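Local coordinates for hemolysin II regulatory protein (Bacillus cereus, PDB 2JJ7), which is a TetR-family transcriptional regulator that probably binds DNA through an N-terminal helix-turn-helix motif and regulates hemolysin II, at residues N66-F71 / T88-H93; N70-N75 / I80-E85. One frame throughout, in Å; residues are numbered along the deposited sequence.

Contact 1 of 2, residues N66-F71 / T88-H93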
loop_
_atom_site.group_PDB
_atom_site.type_symbol
_atom_site.label_atom_id
_atom_site.label_comp_id
_atom_site.label_asym_id
_atom_site.label_seq_id
_atom_site.Cartn_x
_atom_site.Cartn_y
_atom_site.Cartn_z
ATOM N N ASN B 66 -7.525 -10.092 22.090
ATOM C CA ASN B 66 -6.703 -9.474 23.133
ATOM C C ASN B 66 -5.585 -8.690 22.480
ATOM O O ASN B 66 -5.148 -9.026 21.377
ATOM C CB ASN B 66 -6.043 -10.538 24.008
ATOM C CG ASN B 66 -6.984 -11.668 24.373
ATOM O OD1 ASN B 66 -7.867 -11.503 25.218
ATOM N ND2 ASN B 66 -6.802 -12.826 23.729
ATOM N N GLU B 67 -5.110 -7.659 23.164
ATOM C CA GLU B 67 -3.897 -6.966 22.742
ATOM C C GLU B 67 -2.791 -8.002 22.544
ATOM O O GLU B 67 -2.662 -8.940 23.331
ATOM C CB GLU B 67 -3.497 -5.905 23.759
ATOM C CG GLU B 67 -4.624 -4.909 24.023
ATOM C CD GLU B 67 -4.146 -3.609 24.637
ATOM O OE1 GLU B 67 -3.137 -3.628 25.386
ATOM O OE2 GLU B 67 -4.790 -2.566 24.363
ATOM N N LEU B 68 -2.035 -7.871 21.462
ATOM C CA LEU B 68 -1.013 -8.868 21.168
ATOM C C LEU B 68 0.192 -8.659 22.075
ATOM O O LEU B 68 0.457 -7.529 22.488
ATOM C CB LEU B 68 -0.628 -8.827 19.683
ATOM C CG LEU B 68 -1.775 -9.148 18.708
ATOM C CD1 LEU B 68 -1.315 -8.898 17.304
ATOM C CD2 LEU B 68 -2.279 -10.592 18.873
ATOM N N PRO B 69 0.924 -9.746 22.392
ATOM C CA PRO B 69 2.175 -9.571 23.144
ATOM C C PRO B 69 3.158 -8.756 22.309
ATOM O O PRO B 69 2.989 -8.677 21.100
ATOM C CB PRO B 69 2.700 -11.007 23.302
ATOM C CG PRO B 69 2.075 -11.776 22.157
ATOM C CD PRO B 69 0.710 -11.150 21.985
ATOM N N ASN B 70 4.150 -8.139 22.951
ATOM C CA ASN B 70 5.193 -7.437 22.227
ATOM C C ASN B 70 6.021 -8.469 21.482
ATOM O O ASN B 70 6.704 -9.277 22.114
ATOM C CB ASN B 70 6.078 -6.652 23.200
ATOM C CG ASN B 70 7.053 -5.742 22.487
ATOM O OD1 ASN B 70 8.225 -6.084 22.312
ATOM N ND2 ASN B 70 6.571 -4.578 22.052
ATOM N N PHE B 71 5.957 -8.464 20.152
ATOM C CA PHE B 71 6.657 -9.492 19.375
ATOM C C PHE B 71 8.179 -9.488 19.474
ATOM O O PHE B 71 8.792 -10.557 19.374
ATOM C CB PHE B 71 6.211 -9.514 17.914
ATOM C CG PHE B 71 4.776 -9.928 17.733
ATOM C CD1 PHE B 71 4.362 -11.215 18.054
ATOM C CD2 PHE B 71 3.836 -9.027 17.256
ATOM C CE1 PHE B 71 3.015 -11.596 17.898
ATOM C CE2 PHE B 71 2.486 -9.405 17.096
ATOM C CZ PHE B 71 2.088 -10.692 17.424
ATOM N N THR B 88 2.556 -13.078 10.328
ATOM C CA THR B 88 1.772 -14.317 10.301
ATOM C C THR B 88 0.422 -14.091 11.013
ATOM O O THR B 88 -0.642 -14.400 10.459
ATOM C CB THR B 88 2.564 -15.494 10.910
ATOM O OG1 THR B 88 3.794 -15.645 10.200
ATOM C CG2 THR B 88 1.781 -16.834 10.840
ATOM N N VAL B 89 0.469 -13.513 12.215
ATOM C CA VAL B 89 -0.747 -13.226 12.985
ATOM C C VAL B 89 -1.687 -12.301 12.193
ATOM O O VAL B 89 -2.889 -12.567 12.090
ATOM C CB VAL B 89 -0.428 -12.594 14.362
ATOM C CG1 VAL B 89 -1.706 -12.106 15.053
ATOM C CG2 VAL B 89 0.331 -13.573 15.262
ATOM N N PHE B 90 -1.146 -11.220 11.628
ATOM C CA PHE B 90 -2.006 -10.263 10.935
ATOM C C PHE B 90 -2.551 -10.736 9.592
ATOM O O PHE B 90 -3.732 -10.578 9.333
ATOM C CB PHE B 90 -1.376 -8.868 10.870
ATOM C CG PHE B 90 -1.516 -8.108 12.156
ATOM C CD1 PHE B 90 -0.408 -7.863 12.970
ATOM C CD2 PHE B 90 -2.777 -7.701 12.591
ATOM C CE1 PHE B 90 -0.553 -7.180 14.187
ATOM C CE2 PHE B 90 -2.943 -7.014 13.813
ATOM C CZ PHE B 90 -1.830 -6.749 14.606
ATOM N N THR B 91 -1.720 -11.357 8.757
ATOM C CA THR B 91 -2.233 -11.883 7.491
ATOM C C THR B 91 -3.292 -12.973 7.740
ATOM O O THR B 91 -4.286 -13.059 7.008
ATOM C CB THR B 91 -1.129 -12.433 6.564
ATOM O OG1 THR B 91 -0.278 -13.318 7.299
ATOM C CG2 THR B 91 -0.282 -11.293 5.957
ATOM N N THR B 92 -3.077 -13.789 8.765
ATOM C CA THR B 92 -4.066 -14.812 9.153
ATOM C C THR B 92 -5.366 -14.182 9.629
ATOM O O THR B 92 -6.447 -14.631 9.235
ATOM C CB THR B 92 -3.516 -15.782 10.222
ATOM O OG1 THR B 92 -2.435 -16.531 9.653
ATOM C CG2 THR B 92 -4.623 -16.749 10.760
ATOM N N HIS B 93 -5.270 -13.137 10.453
ATOM C CA HIS B 93 -6.479 -12.456 10.920
ATOM C C HIS B 93 -7.300 -11.863 9.760
ATOM O O HIS B 93 -8.540 -11.953 9.748
ATOM C CB HIS B 93 -6.178 -11.349 11.939
ATOM C CG HIS B 93 -7.395 -10.924 12.696
ATOM N ND1 HIS B 93 -7.877 -11.631 13.776
ATOM C CD2 HIS B 93 -8.277 -9.923 12.478
ATOM C CE1 HIS B 93 -8.988 -11.066 14.210
ATOM N NE2 HIS B 93 -9.254 -10.028 13.439
#
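Leu68 meets both Val89 and Phe90 on helix 79-96 through its branched end. Its side chain points at the helix, with CG anti to the carbonyl carbon (chi1 -62°). Leu68 CD1 does most of the touching. It lies 3.5 Å from Phe90 CZ, at the outer end of that ring, and Phe90 CE1 is almost as near. The approach to the ring is oblique. The same methyl, Leu68 CD1, is 3.9 Å from Val89 CG1. Leu68 CD2 is also near this branch, so Val89 CG1 faces both leucine methyls. The Leu68 and Val89 side chains run past each other in opposite directions.

Pro69 O lies over one face of the Phe71 ring, 3.9 Å above the plane and over its centre. Gln128 also donates a hydrogen bond to Pro69 O.

Phe71 is buried and reaches the helix with the far end of its ring. Phe71 CZ is 4.0 Å from Val89 CG2, again obliquely. Val89 therefore uses its two branches separately, CG1 for Leu68 and CG2 for Phe71. No hydrogen bond joins the two segments, and the contact is apolar packing. It packs the loop between helices 51-62 and 71-74 against helix 79-96, which belongs to the all-helical C-terminal region characteristic of TetR-family regulators.

Contact 2 of 2, residues N70-N75 / I80-E85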
loop_
_atom_site.group_PDB
_atom_site.type_symbol
_atom_site.label_atom_id
_atom_site.label_comp_id
_atom_site.label_asym_id
_atom_site.label_seq_id
_atom_site.Cartn_x
_atom_site.Cartn_y
_atom_site.Cartn_z
ATOM N N ASN B 70 4.150 -8.139 22.951
ATOM C CA ASN B 70 5.193 -7.437 22.227
ATOM C C ASN B 70 6.021 -8.469 21.482
ATOM O O ASN B 70 6.704 -9.277 22.114
ATOM C CB ASN B 70 6.078 -6.652 23.200
ATOM C CG ASN B 70 7.053 -5.742 22.487
ATOM O OD1 ASN B 70 8.225 -6.084 22.312
ATOM N ND2 ASN B 70 6.571 -4.578 22.052
ATOM N N PHE B 71 5.957 -8.464 20.152
ATOM C CA PHE B 71 6.657 -9.492 19.375
ATOM C C PHE B 71 8.179 -9.488 19.474
ATOM O O PHE B 71 8.792 -10.557 19.374
ATOM C CB PHE B 71 6.211 -9.514 17.914
ATOM C CG PHE B 71 4.776 -9.928 17.733
ATOM C CD1 PHE B 71 4.362 -11.215 18.054
ATOM C CD2 PHE B 71 3.836 -9.027 17.256
ATOM C CE1 PHE B 71 3.015 -11.596 17.898
ATOM C CE2 PHE B 71 2.486 -9.405 17.096
ATOM C CZ PHE B 71 2.088 -10.692 17.424
ATOM N N LEU B 72 8.786 -8.311 19.672
ATOM C CA LEU B 72 10.243 -8.207 19.854
ATOM C C LEU B 72 10.699 -8.887 21.136
ATOM O O LEU B 72 11.672 -9.641 21.135
ATOM C CB LEU B 72 10.725 -6.746 19.843
ATOM C CG LEU B 72 11.042 -6.019 18.538
ATOM C CD1 LEU B 72 11.479 -4.587 18.820
ATOM C CD2 LEU B 72 12.126 -6.746 17.752
ATOM N N GLU B 73 10.014 -8.604 22.235
ATOM C CA GLU B 73 10.310 -9.269 23.501
ATOM C C GLU B 73 10.005 -10.770 23.445
ATOM O O GLU B 73 10.824 -11.582 23.869
ATOM C CB GLU B 73 9.550 -8.620 24.661
ATOM C CG GLU B 73 9.961 -7.178 24.915
ATOM C CD GLU B 73 9.190 -6.525 26.049
ATOM O OE1 GLU B 73 7.957 -6.722 26.155
ATOM O OE2 GLU B 73 9.831 -5.799 26.835
ATOM N N LYS B 74 8.841 -11.140 22.913
ATOM C CA LYS B 74 8.501 -12.557 22.772
ATOM C C LYS B 74 9.566 -13.327 21.949
ATOM O O LYS B 74 9.845 -14.503 22.200
ATOM C CB LYS B 74 7.108 -12.722 22.160
ATOM C CG LYS B 74 6.655 -14.160 22.139
ATOM C CD LYS B 74 5.278 -14.338 21.524
ATOM C CE LYS B 74 5.044 -15.816 21.283
ATOM N NZ LYS B 74 3.694 -16.092 20.766
ATOM N N ASN B 75 10.181 -12.648 20.985
ATOM C CA ASN B 75 11.183 -13.283 20.161
ATOM C C ASN B 75 12.606 -12.926 20.569
ATOM O O ASN B 75 13.546 -13.090 19.784
ATOM C CB ASN B 75 10.908 -12.955 18.699
ATOM C CG ASN B 75 9.672 -13.650 18.208
ATOM O OD1 ASN B 75 9.716 -14.837 17.885
ATOM N ND2 ASN B 75 8.534 -12.944 18.223
ATOM N N ILE B 80 13.917 -10.604 12.614
ATOM C CA ILE B 80 13.305 -11.424 11.564
ATOM C C ILE B 80 12.180 -12.305 12.145
ATOM O O ILE B 80 11.077 -12.326 11.618
ATOM C CB ILE B 80 14.356 -12.272 10.797
ATOM C CG1 ILE B 80 15.269 -11.350 9.968
ATOM C CG2 ILE B 80 13.673 -13.330 9.903
ATOM C CD1 ILE B 80 16.603 -12.013 9.497
ATOM N N ASN B 81 12.451 -13.007 13.245
ATOM C CA ASN B 81 11.421 -13.821 13.882
ATOM C C ASN B 81 10.256 -13.010 14.431
ATOM O O ASN B 81 9.093 -13.414 14.296
ATOM C CB ASN B 81 12.022 -14.707 14.969
ATOM C CG ASN B 81 12.786 -15.893 14.398
ATOM O OD1 ASN B 81 12.986 -16.010 13.185
ATOM N ND2 ASN B 81 13.216 -16.773 15.274
ATOM N N ALA B 82 10.556 -11.875 15.057
ATOM C CA ALA B 82 9.497 -10.978 15.512
ATOM C C ALA B 82 8.619 -10.580 14.333
ATOM O O ALA B 82 7.396 -10.670 14.413
ATOM C CB ALA B 82 10.075 -9.748 16.177
ATOM N N LEU B 83 9.237 -10.167 13.231
ATOM C CA LEU B 83 8.464 -9.751 12.062
ATOM C C LEU B 83 7.656 -10.901 11.434
ATOM O O LEU B 83 6.505 -10.701 11.002
ATOM C CB LEU B 83 9.365 -9.085 11.020
ATOM C CG LEU B 83 8.652 -8.457 9.817
ATOM C CD1 LEU B 83 7.756 -7.311 10.242
ATOM C CD2 LEU B 83 9.675 -7.998 8.805
ATOM N N ARG B 84 8.258 -12.086 11.359
ATOM C CA ARG B 84 7.539 -13.247 10.839
ATOM C C ARG B 84 6.287 -13.510 11.676
ATOM O O ARG B 84 5.223 -13.773 11.124
ATOM C CB ARG B 84 8.430 -14.498 10.751
ATOM C CG ARG B 84 7.815 -15.607 9.898
ATOM C CD ARG B 84 8.805 -16.685 9.477
ATOM N NE ARG B 84 9.675 -16.292 8.364
ATOM C CZ ARG B 84 9.364 -16.415 7.073
ATOM N NH1 ARG B 84 8.190 -16.906 6.714
ATOM N NH2 ARG B 84 10.234 -16.046 6.135
ATOM N N GLU B 85 6.402 -13.397 12.996
ATOM C CA GLU B 85 5.261 -13.667 13.862
ATOM C C GLU B 85 4.198 -12.604 13.700
ATOM O O GLU B 85 3.005 -12.923 13.558
ATOM C CB GLU B 85 5.661 -13.785 15.334
ATOM C CG GLU B 85 4.494 -14.285 16.197
ATOM C CD GLU B 85 4.913 -14.763 17.575
ATOM O OE1 GLU B 85 6.025 -14.435 18.027
ATOM O OE2 GLU B 85 4.119 -15.477 18.214
#
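Phe71 meets Ala82 where helix 71-74 packs against helix 79-96, two helices consecutive in the chain within the all-helical TetR-type regulatory region. Their CA atoms are 5.0 Å apart, and Ala82 CB lies 3.5 Å from Phe71 O.

The apolar packing centres on this alanine. Leu72 CD2 lies 4.0 Å from Ala82 CB, and Phe71 CB is also close to that methyl. Further along helix 79-96, the stem of Glu85 lies against the Phe71 ring, with Glu85 CG 3.5 Å from Phe71 CE1. The two side chains cross at about a right angle, with ring and carboxylate planes 45° apart.

The charged contact is a salt bridge. Lys74 is extended, and its NZ meets Glu85 OE2 at 2.7 Å from the syn side, close to the carboxylate plane. Glu85 CG is anti to the backbone N (chi1 -171°) and the chain is extended beyond it, which together bring the carboxylate to Lys74 and Asn75.

Hydrogen bonds hold both ends of the short helix. Asn70 caps its start by accepting from Glu73 N. Phe71 O accepts from Asn75 N. Asn75 ND2 donates twice: to Phe71 O at 2.7 Å, and to Glu85 OE1 at 2.9 Å, nearly along the C-O axis.

Contacts 1 and 2 lie about 10 Å apart, centre to centre, on the same side of the chain's centre. They share Asn70 and Phe71, and both use helix 79-96. Along the chain, 66-71 runs into 70-75, then come 80-85 and 88-93. The chain thus folds back, so residues 66-71 face 88-93, while the later 70-75 face the earlier 80-85. Contact 1 is the more central and purely apolar. Contact 2, nearer the turn, adds charged and polar bonds. The two also touch directly through Pro69 and Lys74. Together they lay the linker and short helix 71-74 along helix 79-96, in the regulatory region, away from the predicted helix-turn-helix motif.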